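Local coordinates for polysaccharide deacetylase (Bacillus anthracis, PDB 2J13), which probably removes acetyl groups from peptidoglycan sugars of the bacterial cell wall as a metal-dependent family 4 carbohydrate esterase, at residues Leu74-Glu79 against Ala220-Ile225. Numbering follows the deposited sequence. Where two conformers were deposited one is given.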
loop_
_atom_site.group_PDB
_atom_site.type_symbol
_atom_site.label_atom_id
_atom_site.label_comp_id
_atom_site.label_asym_id
_atom_site.label_seq_id
_atom_site.Cartn_x
_atom_site.Cartn_y
_atom_site.Cartn_z
ATOM N N LEU A 74 -7.790 12.544 -4.501
ATOM C CA LEU A 74 -8.191 11.892 -5.729
ATOM C C LEU A 74 -8.324 12.935 -6.847
ATOM O O LEU A 74 -7.960 12.669 -7.969
ATOM C CB LEU A 74 -9.504 11.133 -5.542
ATOM C CG LEU A 74 -9.328 9.785 -4.788
ATOM C CD1 LEU A 74 -10.650 9.272 -4.267
ATOM C CD2 LEU A 74 -8.664 8.768 -5.712
ATOM N N ASP A 75 -8.819 14.114 -6.504
ATOM C CA ASP A 75 -8.935 15.196 -7.521
ATOM C C ASP A 75 -7.542 15.558 -8.093
ATOM O O ASP A 75 -7.378 15.757 -9.303
ATOM C CB ASP A 75 -9.580 16.433 -6.911
ATOM C CG ASP A 75 -11.066 16.264 -6.598
ATOM O OD1 ASP A 75 -11.721 15.357 -7.142
ATOM O OD2 ASP A 75 -11.593 17.090 -5.807
ATOM N N VAL A 76 -6.555 15.711 -7.210
ATOM C CA VAL A 76 -5.186 15.982 -7.628
ATOM C C VAL A 76 -4.658 14.857 -8.535
ATOM O O VAL A 76 -4.111 15.099 -9.592
ATOM C CB VAL A 76 -4.237 16.204 -6.444
ATOM C CG1 VAL A 76 -2.809 16.259 -6.918
ATOM C CG2 VAL A 76 -4.604 17.465 -5.654
ATOM N N LEU A 77 -4.814 13.601 -8.128
ATOM C CA LEU A 77 -4.291 12.491 -8.921
ATOM C C LEU A 77 -4.912 12.421 -10.322
ATOM O O LEU A 77 -4.238 12.075 -11.298
ATOM C CB LEU A 77 -4.529 11.160 -8.164
ATOM C CG LEU A 77 -3.769 11.041 -6.840
ATOM C CD1 LEU A 77 -4.231 9.721 -6.106
ATOM C CD2 LEU A 77 -2.281 11.057 -7.081
ATOM N N LYS A 78 -6.191 12.772 -10.404
ATOM C CA LYS A 78 -6.915 12.794 -11.657
ATOM C C LYS A 78 -6.392 13.925 -12.565
ATOM O O LYS A 78 -6.174 13.697 -13.732
ATOM C CB LYS A 78 -8.400 12.985 -11.362
ATOM C CG LYS A 78 -9.342 12.969 -12.571
ATOM C CD LYS A 78 -10.734 13.320 -12.088
ATOM C CE LYS A 78 -11.794 12.345 -12.544
ATOM N NZ LYS A 78 -12.962 12.273 -11.574
ATOM N N GLU A 79 -6.175 15.098 -11.977
ATOM C CA GLU A 79 -5.668 16.271 -12.697
ATOM C C GLU A 79 -4.287 16.014 -13.262
ATOM O O GLU A 79 -3.987 16.387 -14.411
ATOM C CB GLU A 79 -5.601 17.475 -11.762
ATOM C CG GLU A 79 -6.955 18.095 -11.445
ATOM C CD GLU A 79 -6.859 19.458 -10.773
ATOM O OE1 GLU A 79 -5.755 20.064 -10.746
ATOM O OE2 GLU A 79 -7.905 19.929 -10.261
ATOM N N ALA A 220 0.237 20.018 -1.104
ATOM C CA ALA A 220 1.582 19.466 -1.002
ATOM C C ALA A 220 1.755 18.367 -2.042
ATOM O O ALA A 220 2.768 18.327 -2.720
ATOM C CB ALA A 220 1.850 18.923 0.379
ATOM N N LEU A 221 0.762 17.488 -2.184
ATOM C CA LEU A 221 0.860 16.397 -3.156
ATOM C C LEU A 221 1.026 16.937 -4.566
ATOM O O LEU A 221 1.836 16.417 -5.333
ATOM C CB LEU A 221 -0.386 15.521 -3.129
ATOM C CG LEU A 221 -0.440 14.352 -4.103
ATOM C CD1 LEU A 221 0.704 13.335 -3.833
ATOM C CD2 LEU A 221 -1.816 13.701 -4.006
ATOM N N ALA A 222 0.226 17.932 -4.916
ATOM C CA ALA A 222 0.287 18.536 -6.267
ATOM C C ALA A 222 1.682 19.107 -6.548
ATOM O O ALA A 222 2.256 18.868 -7.608
ATOM C CB ALA A 222 -0.792 19.583 -6.426
ATOM N N LYS A 223 2.259 19.775 -5.548
ATOM C CA LYS A 223 3.608 20.349 -5.661
ATOM C C LYS A 223 4.699 19.303 -5.788
ATOM O O LYS A 223 5.657 19.477 -6.568
ATOM C CB LYS A 223 3.896 21.230 -4.440
ATOM C CG LYS A 223 3.026 22.471 -4.309
ATOM C CD LYS A 223 3.271 23.143 -2.974
ATOM C CE LYS A 223 4.773 23.377 -2.744
ATOM N NZ LYS A 223 5.079 24.390 -1.695
ATOM N N ILE A 224 4.568 18.210 -5.026
ATOM C CA ILE A 224 5.511 17.118 -5.037
ATOM C C ILE A 224 5.500 16.417 -6.404
ATOM O O ILE A 224 6.554 16.137 -6.976
ATOM C CB ILE A 224 5.181 16.092 -3.911
ATOM C CG1 ILE A 224 5.477 16.717 -2.548
ATOM C CG2 ILE A 224 5.953 14.816 -4.118
ATOM C CD1 ILE A 224 5.003 15.856 -1.343
ATOM N N ILE A 225 4.311 16.187 -6.945
ATOM C CA ILE A 225 4.183 15.555 -8.270
ATOM C C ILE A 225 4.857 16.423 -9.340
ATOM O O ILE A 225 5.666 15.944 -10.149
ATOM C CB ILE A 225 2.712 15.351 -8.603
ATOM C CG1 ILE A 225 2.149 14.164 -7.796
ATOM C CG2 ILE A 225 2.476 15.059 -10.086
ATOM C CD1 ILE A 225 0.630 14.075 -7.852
#
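One methyl group, CG1 of Val-76, makes three of the five side-chain contacts between residues 74-79 and residues 220-225. With chi1 at 171°, it lies anti to the backbone N and extends towards the neighbouring helix, where it packs against backbone as well as methyl, 3.9 Å from both CA and CB of Ala-222. CD2 of Leu-221 lies 4.0 Å from the same CG1, and CD1 of Ile-225 also touches it. CA of Val-76 and CA of Ala-222 are 6.2 Å apart, a close approach consistent with the small alanine side chain. The axes of the two segments run in roughly the same direction, inclined by 25°; they belong to helices 70-80 and 217-230, neighbours on the outside of the parallel-stranded, barrel-like NodB fold. Towards the sheet the packing is closed: the side chains of Leu-77 and Leu-221 lie roughly perpendicular where their CD2 methyls meet, 4.1 Å apart, and both leucines rest on Leu-59 of strand 56-63. Val-82 touches Leu-77 and Ile-225 in this layer. On the looser, solvent side Val-76 and Ala-222 remain partly exposed. The contact is apolar throughout, with no hydrogen bond between the segments.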